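Local structure of uncharacterized protein (Escherichia coli O157:H7, 4ZV9) at residues A[31-45]-A[62-74]. The protein is of unknown function but belongs to the dienelactone hydrolase family, so it is probably an alpha/beta-hydrolase enzyme. Numbering follows the deposited sequence.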
ATOM      1  N   TYR A  31       1.871 -11.018  -5.673  1.00 19.71           N
ATOM      2  CA  TYR A  31       1.360 -11.943  -4.677  1.00 19.21           C
ATOM      3  C   TYR A  31      -0.105 -11.592  -4.432  1.00 20.65           C
ATOM      4  O   TYR A  31      -0.424 -10.495  -3.928  1.00 20.15           O
ATOM      5  CB  TYR A  31       2.188 -11.794  -3.407  1.00 18.56           C
ATOM      6  CG  TYR A  31       1.894 -12.768  -2.278  1.00 19.14           C
ATOM      7  CD1 TYR A  31       2.073 -14.137  -2.438  1.00 18.80           C
ATOM      8  CD2 TYR A  31       1.534 -12.299  -1.017  1.00 18.85           C
ATOM      9  CE1 TYR A  31       1.879 -15.008  -1.372  1.00 20.06           C
ATOM     10  CE2 TYR A  31       1.343 -13.165   0.047  1.00 18.76           C
ATOM     11  CZ  TYR A  31       1.485 -14.504  -0.133  1.00 19.03           C
ATOM     12  OH  TYR A  31       1.277 -15.351   0.940  1.00 21.11           O
ATOM     13  N   LEU A  32      -1.003 -12.473  -4.854  1.00 19.84           N
ATOM     14  CA  LEU A  32      -2.434 -12.255  -4.732  1.00 21.93           C
ATOM     15  C   LEU A  32      -2.988 -13.107  -3.585  1.00 22.56           C
ATOM     16  O   LEU A  32      -2.817 -14.328  -3.604  1.00 21.28           O
ATOM     17  CB  LEU A  32      -3.125 -12.670  -6.036  1.00 23.47           C
ATOM     18  CG  LEU A  32      -4.653 -12.499  -6.132  1.00 27.00           C
ATOM     19  CD1 LEU A  32      -5.010 -11.034  -6.234  1.00 27.14           C
ATOM     20  CD2 LEU A  32      -5.183 -13.226  -7.365  1.00 28.10           C
ATOM     21  N   VAL A  33      -3.668 -12.483  -2.615  1.00 20.62           N
ATOM     22  CA  VAL A  33      -4.250 -13.223  -1.505  1.00 21.78           C
ATOM     23  C   VAL A  33      -5.739 -12.917  -1.386  1.00 23.53           C
ATOM     24  O   VAL A  33      -6.123 -11.749  -1.340  1.00 23.91           O
ATOM     25  CB  VAL A  33      -3.584 -12.898  -0.153  1.00 22.18           C
ATOM     26  CG1 VAL A  33      -3.965 -13.960   0.874  1.00 23.36           C
ATOM     27  CG2 VAL A  33      -2.070 -12.851  -0.286  1.00 22.43           C
ATOM     28  N   LYS A  34      -6.568 -13.960  -1.313  1.00 24.27           N
ATOM     29  CA  LYS A  34      -8.024 -13.822  -1.206  1.00 26.06           C
ATOM     30  C   LYS A  34      -8.536 -14.476   0.066  1.00 26.37           C
ATOM     31  O   LYS A  34      -7.905 -15.409   0.576  1.00 23.72           O
ATOM     32  CB  LYS A  34      -8.713 -14.587  -2.333  1.00 27.44           C
ATOM     33  CG  LYS A  34      -8.312 -14.215  -3.731  1.00 31.10           C
ATOM     34  CD  LYS A  34      -8.865 -15.221  -4.732  1.00 32.70           C
ATOM     35  CE  LYS A  34      -8.466 -14.814  -6.137  1.00 35.18           C
ATOM     36  NZ  LYS A  34      -8.784 -15.846  -7.155  1.00 34.54           N
ATOM     37  N   PRO A  35      -9.699 -14.026   0.566  1.00 26.33           N
ATOM     38  CA  PRO A  35     -10.349 -14.763   1.638  1.00 28.90           C
ATOM     39  C   PRO A  35     -10.690 -16.151   1.080  1.00 30.51           C
ATOM     40  O   PRO A  35     -11.140 -16.250  -0.064  1.00 30.48           O
ATOM     41  CB  PRO A  35     -11.638 -13.955   1.910  1.00 31.47           C
ATOM     42  CG  PRO A  35     -11.351 -12.587   1.403  1.00 30.51           C
ATOM     43  CD  PRO A  35     -10.392 -12.766   0.250  1.00 29.80           C
ATOM     44  N   ALA A  36     -10.435 -17.208   1.843  1.00 32.94           N
ATOM     45  CA  ALA A  36     -10.666 -18.575   1.361  1.00 37.25           C
ATOM     46  C   ALA A  36     -12.142 -18.865   1.098  1.00 43.78           C
ATOM     47  O   ALA A  36     -12.484 -19.606   0.177  1.00 41.81           O
ATOM     48  CB  ALA A  36     -10.108 -19.589   2.343  1.00 38.50           C
ATOM     49  N   LYS A  37     -13.008 -18.301   1.923  1.00 51.55           N
ATOM     50  CA  LYS A  37     -14.438 -18.491   1.776  1.00 64.59           C
ATOM     51  C   LYS A  37     -15.073 -17.213   1.245  1.00 67.86           C
ATOM     52  O   LYS A  37     -15.329 -16.279   2.006  1.00 66.46           O
ATOM     53  CB  LYS A  37     -15.043 -18.867   3.132  1.00 69.48           C
ATOM     54  CG  LYS A  37     -16.546 -19.050   3.081  1.00 80.00           C
ATOM     55  CD  LYS A  37     -17.124 -19.492   4.412  1.00 84.90           C
ATOM     56  CE  LYS A  37     -18.642 -19.423   4.383  1.00 93.58           C
ATOM     57  NZ  LYS A  37     -19.241 -19.848   5.676  1.00 97.78           N
HETATM   58  N   MSE A  38     -15.331 -17.181  -0.059  1.00 71.66           N
HETATM   59  CA  MSE A  38     -15.955 -16.022  -0.689  1.00 86.67           C
HETATM   60  C   MSE A  38     -17.086 -16.497  -1.559  1.00 85.31           C
HETATM   61  O   MSE A  38     -16.893 -17.299  -2.470  1.00 88.50           O
HETATM   62  CB  MSE A  38     -14.921 -15.220  -1.480  1.00100.32           C
HETATM   63  CG  MSE A  38     -14.566 -15.835  -2.833  1.00116.81           C
HETATM   64 SE   MSE A  38     -12.726 -15.417  -3.385  0.96145.01          SE
HETATM   65  CE  MSE A  38     -12.553 -13.517  -2.892  1.00125.78           C
ATOM     66  N   SER A  39     -18.291 -16.031  -1.262  1.00 70.04           N
ATOM     67  CA  SER A  39     -19.444 -16.388  -2.068  1.00 72.72           C
ATOM     68  C   SER A  39     -19.488 -15.419  -3.251  1.00 66.74           C
ATOM     69  O   SER A  39     -19.277 -15.812  -4.393  1.00 76.16           O
ATOM     70  CB  SER A  39     -20.739 -16.326  -1.240  1.00 72.59           C
ATOM     71  OG  SER A  39     -21.078 -14.993  -0.928  1.00 75.13           O
ATOM     72  N   GLY A  40     -19.711 -14.143  -2.963  1.00 51.34           N
ATOM     73  CA  GLY A  40     -19.860 -13.134  -4.016  1.00 46.14           C
ATOM     74  C   GLY A  40     -18.590 -12.373  -4.333  1.00 38.37           C
ATOM     75  O   GLY A  40     -17.507 -12.725  -3.865  1.00 36.81           O
ATOM     76  N   LYS A  41     -18.737 -11.312  -5.109  1.00 33.09           N
ATOM     77  CA  LYS A  41     -17.625 -10.440  -5.441  1.00 29.84           C
ATOM     78  C   LYS A  41     -17.123  -9.728  -4.180  1.00 29.22           C
ATOM     79  O   LYS A  41     -17.891  -9.389  -3.277  1.00 27.29           O
ATOM     80  CB  LYS A  41     -18.027  -9.411  -6.493  1.00 31.02           C
ATOM     81  CG  LYS A  41     -18.233  -9.973  -7.900  1.00 29.51           C
ATOM     82  CD  LYS A  41     -18.851  -8.894  -8.793  1.00 28.83           C
ATOM     83  CE  LYS A  41     -18.830  -9.256 -10.259  1.00 29.14           C
ATOM     84  NZ  LYS A  41     -17.467  -9.155 -10.848  1.00 26.96           N
ATOM     85  N   THR A  42     -15.813  -9.511  -4.122  1.00 28.06           N
ATOM     86  CA  THR A  42     -15.155  -8.941  -2.954  1.00 28.11           C
ATOM     87  C   THR A  42     -14.361  -7.685  -3.354  1.00 27.25           C
ATOM     88  O   THR A  42     -13.768  -7.658  -4.421  1.00 25.92           O
ATOM     89  CB  THR A  42     -14.173 -10.003  -2.379  1.00 29.48           C
ATOM     90  OG1 THR A  42     -14.859 -11.253  -2.188  1.00 30.50           O
ATOM     91  CG2 THR A  42     -13.555  -9.569  -1.057  1.00 31.10           C
ATOM     92  N   PRO A  43     -14.321  -6.653  -2.486  1.00 27.36           N
ATOM     93  CA  PRO A  43     -13.496  -5.480  -2.802  1.00 25.72           C
ATOM     94  C   PRO A  43     -11.997  -5.823  -2.762  1.00 26.12           C
ATOM     95  O   PRO A  43     -11.596  -6.825  -2.143  1.00 23.70           O
ATOM     96  CB  PRO A  43     -13.840  -4.476  -1.687  1.00 30.89           C
ATOM     97  CG  PRO A  43     -14.990  -5.064  -0.929  1.00 30.89           C
ATOM     98  CD  PRO A  43     -14.955  -6.543  -1.160  1.00 29.03           C
ATOM     99  N   ALA A  44     -11.185  -4.996  -3.396  1.00 22.62           N
ATOM    100  CA  ALA A  44      -9.755  -5.245  -3.501  1.00 23.70           C
ATOM    101  C   ALA A  44      -8.888  -4.123  -2.910  1.00 24.27           C
ATOM    102  O   ALA A  44      -9.301  -2.974  -2.839  1.00 25.06           O
ATOM    103  CB  ALA A  44      -9.390  -5.447  -4.960  1.00 25.75           C
ATOM    104  N   VAL A  45      -7.674  -4.493  -2.510  1.00 22.74           N
ATOM    105  CA  VAL A  45      -6.694  -3.555  -1.996  1.00 23.14           C
ATOM    106  C   VAL A  45      -5.361  -3.864  -2.625  1.00 25.89           C
ATOM    107  O   VAL A  45      -4.920  -5.030  -2.628  1.00 20.66           O
ATOM    108  CB  VAL A  45      -6.551  -3.668  -0.479  1.00 26.19           C
ATOM    109  CG1 VAL A  45      -5.438  -2.759   0.022  1.00 26.81           C
ATOM    110  CG2 VAL A  45      -7.867  -3.341   0.207  1.00 27.31           C
ATOM    111  N   ALA A  62      -0.141  -8.508   3.058  1.00 20.10           N
ATOM    112  CA  ALA A  62      -1.147  -8.902   2.080  1.00 18.59           C
ATOM    113  C   ALA A  62      -2.070  -9.958   2.673  1.00 19.43           C
ATOM    114  O   ALA A  62      -3.298  -9.887   2.502  1.00 21.41           O
ATOM    115  CB  ALA A  62      -0.502  -9.372   0.800  1.00 19.19           C
ATOM    116  N   ARG A  63      -1.506 -10.919   3.387  1.00 18.48           N
ATOM    117  CA  ARG A  63      -2.312 -11.930   4.050  1.00 20.64           C
ATOM    118  C   ARG A  63      -3.197 -11.328   5.154  1.00 22.43           C
ATOM    119  O   ARG A  63      -4.347 -11.741   5.309  1.00 20.70           O
ATOM    120  CB  ARG A  63      -1.452 -13.060   4.599  1.00 22.92           C
ATOM    121  CG  ARG A  63      -0.755 -13.879   3.520  1.00 21.70           C
ATOM    122  CD  ARG A  63      -0.122 -15.147   4.089  1.00 22.45           C
ATOM    123  NE  ARG A  63       0.964 -14.884   5.026  1.00 23.04           N
ATOM    124  CZ  ARG A  63       2.240 -14.731   4.698  1.00 22.24           C
ATOM    125  NH1 ARG A  63       2.643 -14.757   3.426  1.00 23.31           N
ATOM    126  NH2 ARG A  63       3.134 -14.517   5.651  1.00 23.67           N
ATOM    127  N   ARG A  64      -2.697 -10.326   5.875  1.00 21.98           N
ATOM    128  CA  ARG A  64      -3.516  -9.641   6.902  1.00 23.71           C
ATOM    129  C   ARG A  64      -4.724  -8.947   6.264  1.00 23.20           C
ATOM    130  O   ARG A  64      -5.809  -8.947   6.829  1.00 26.57           O
ATOM    131  CB  ARG A  64      -2.712  -8.611   7.675  1.00 23.39           C
ATOM    132  CG  ARG A  64      -1.497  -9.192   8.391  1.00 25.42           C
ATOM    133  CD  ARG A  64      -0.699  -8.105   9.091  1.00 26.50           C
ATOM    134  NE  ARG A  64       0.675  -8.524   9.291  1.00 27.19           N
ATOM    135  CZ  ARG A  64       1.610  -7.799   9.881  1.00 29.94           C
ATOM    136  NH1 ARG A  64       1.312  -6.610  10.406  1.00 29.64           N
ATOM    137  NH2 ARG A  64       2.849  -8.286   9.976  1.00 29.99           N
ATOM    138  N   VAL A  65      -4.522  -8.362   5.091  1.00 21.66           N
ATOM    139  CA  VAL A  65      -5.605  -7.743   4.358  1.00 23.40           C
ATOM    140  C   VAL A  65      -6.667  -8.769   3.962  1.00 23.17           C
ATOM    141  O   VAL A  65      -7.873  -8.510   4.078  1.00 22.77           O
ATOM    142  CB  VAL A  65      -5.086  -6.993   3.108  1.00 22.18           C
ATOM    143  CG1 VAL A  65      -6.241  -6.492   2.255  1.00 21.46           C
ATOM    144  CG2 VAL A  65      -4.205  -5.824   3.543  1.00 22.42           C
ATOM    145  N   ALA A  66      -6.231  -9.923   3.477  1.00 23.05           N
ATOM    146  CA  ALA A  66      -7.167 -10.976   3.108  1.00 24.86           C
ATOM    147  C   ALA A  66      -7.899 -11.522   4.337  1.00 25.78           C
ATOM    148  O   ALA A  66      -9.070 -11.878   4.245  1.00 24.63           O
ATOM    149  CB  ALA A  66      -6.457 -12.100   2.353  1.00 24.87           C
ATOM    150  N   LYS A  67      -7.209 -11.632   5.468  1.00 27.24           N
ATOM    151  CA  LYS A  67      -7.868 -12.069   6.718  1.00 31.26           C
ATOM    152  C   LYS A  67      -8.972 -11.102   7.112  1.00 29.61           C
ATOM    153  O   LYS A  67      -9.948 -11.506   7.715  1.00 31.64           O
ATOM    154  CB  LYS A  67      -6.876 -12.156   7.880  1.00 33.79           C
ATOM    155  CG  LYS A  67      -5.970 -13.365   7.820  1.00 38.79           C
ATOM    156  CD  LYS A  67      -6.629 -14.605   8.388  1.00 41.14           C
ATOM    157  CE  LYS A  67      -6.657 -14.567   9.905  1.00 40.33           C
ATOM    158  NZ  LYS A  67      -6.988 -15.920  10.416  1.00 41.61           N
ATOM    159  N   ALA A  68      -8.791  -9.822   6.787  1.00 27.66           N
ATOM    160  CA  ALA A  68      -9.793  -8.806   7.095  1.00 30.47           C
ATOM    161  C   ALA A  68     -10.973  -8.838   6.117  1.00 28.58           C
ATOM    162  O   ALA A  68     -11.927  -8.092   6.297  1.00 31.65           O
ATOM    163  CB  ALA A  68      -9.155  -7.421   7.137  1.00 31.03           C
ATOM    164  N   GLY A  69     -10.887  -9.661   5.066  1.00 27.30           N
ATOM    165  CA  GLY A  69     -11.986  -9.842   4.109  1.00 28.15           C
ATOM    166  C   GLY A  69     -11.858  -9.206   2.727  1.00 26.27           C
ATOM    167  O   GLY A  69     -12.840  -9.108   2.008  1.00 28.42           O
ATOM    168  N   TYR A  70     -10.654  -8.818   2.317  1.00 26.10           N
ATOM    169  CA  TYR A  70     -10.458  -8.187   0.999  1.00 24.33           C
ATOM    170  C   TYR A  70      -9.500  -8.978   0.120  1.00 25.95           C
ATOM    171  O   TYR A  70      -8.678  -9.754   0.631  1.00 24.38           O
ATOM    172  CB  TYR A  70      -9.925  -6.779   1.180  1.00 25.65           C
ATOM    173  CG  TYR A  70     -10.768  -5.969   2.149  1.00 28.96           C
ATOM    174  CD1 TYR A  70     -12.004  -5.484   1.772  1.00 31.94           C
ATOM    175  CD2 TYR A  70     -10.343  -5.745   3.455  1.00 31.86           C
ATOM    176  CE1 TYR A  70     -12.799  -4.763   2.663  1.00 35.47           C
ATOM    177  CE2 TYR A  70     -11.121  -5.029   4.353  1.00 31.73           C
ATOM    178  CZ  TYR A  70     -12.353  -4.538   3.951  1.00 34.83           C
ATOM    179  OH  TYR A  70     -13.142  -3.831   4.842  1.00 36.02           O
ATOM    180  N   ILE A  71      -9.609  -8.808  -1.198  1.00 24.88           N
ATOM    181  CA  ILE A  71      -8.631  -9.416  -2.115  1.00 24.61           C
ATOM    182  C   ILE A  71      -7.441  -8.474  -2.126  1.00 24.47           C
ATOM    183  O   ILE A  71      -7.594  -7.307  -2.440  1.00 25.69           O
ATOM    184  CB  ILE A  71      -9.151  -9.569  -3.558  1.00 24.10           C
ATOM    185  CG1 ILE A  71     -10.364 -10.501  -3.574  1.00 25.74           C
ATOM    186  CG2 ILE A  71      -8.048 -10.160  -4.437  1.00 24.14           C
ATOM    187  CD1 ILE A  71     -11.118 -10.514  -4.886  1.00 25.81           C
ATOM    188  N   ALA A  72      -6.257  -8.985  -1.794  1.00 21.64           N
ATOM    189  CA  ALA A  72      -5.063  -8.165  -1.749  1.00 20.37           C
ATOM    190  C   ALA A  72      -4.095  -8.549  -2.859  1.00 21.40           C
ATOM    191  O   ALA A  72      -3.879  -9.734  -3.123  1.00 22.86           O
ATOM    192  CB  ALA A  72      -4.395  -8.320  -0.392  1.00 21.81           C
ATOM    193  N   LEU A  73      -3.539  -7.545  -3.526  1.00 20.08           N
ATOM    194  CA  LEU A  73      -2.524  -7.767  -4.543  1.00 20.90           C
ATOM    195  C   LEU A  73      -1.310  -6.916  -4.209  1.00 22.88           C
ATOM    196  O   LEU A  73      -1.422  -5.691  -4.092  1.00 22.92           O
ATOM    197  CB  LEU A  73      -3.034  -7.410  -5.921  1.00 20.98           C
ATOM    198  CG  LEU A  73      -2.001  -7.480  -7.049  1.00 19.64           C
ATOM    199  CD1 LEU A  73      -1.369  -8.866  -7.191  1.00 20.66           C
ATOM    200  CD2 LEU A  73      -2.642  -7.087  -8.361  1.00 20.57           C
ATOM    201  N   ALA A  74      -0.170  -7.569  -4.015  1.00 20.10           N
ATOM    202  CA  ALA A  74       1.101  -6.913  -3.712  1.00 21.16           C
ATOM    203  C   ALA A  74       2.069  -7.167  -4.859  1.00 23.80           C
ATOM    204  O   ALA A  74       2.647  -8.257  -4.950  1.00 22.03           O
ATOM    205  CB  ALA A  74       1.676  -7.455  -2.407  1.00 22.31           C
TER
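Tyr31 reaches past Ala74, with which it forms a doubly hydrogen-bonded antiparallel pair, to helix 56-67: with CG anti to the backbone N (chi1 -175°), its ring sets an edge on Ala62 CB and its OH accepts a bond from Arg63 NH1 (2.9 Å). The hydroxyl lies in the guanidinium plane; Val5 O and Asp60 take other N-H groups of the same arginine. Leu32, on the opposite sheet face, brings CD1 to 3.6 Å from Ile71 CG2. Val33 is gripped through both backbone polar atoms by Ala72 and wedges its methyls against the helix, CG1 tightly packed on Ala66 CB at 3.4 Å. Pro35 then lies over the Schellman turn at Gly69. In the loop, CE of selenomethionine Met38 packs against the outer end of Ile71, as does Thr42 CB on the next strand. Pro43 O accepts a hydrogen bond from Ile71 N (3.0 Å), and the proline ring lies against Tyr70 CD1. Val45 continues the parallel pairing, its N bonded to Ile71 O and its O to Leu73 N, and its CB touches Val65 CG1. Strand 42-48, helix 56-67 and strand 71-75 form a right-handed beta-alpha-beta crossover, which places 71-75 between 42-48 and 28-35 in the 1-2-4-3-5-6 order of the alpha/beta-hydrolase fold.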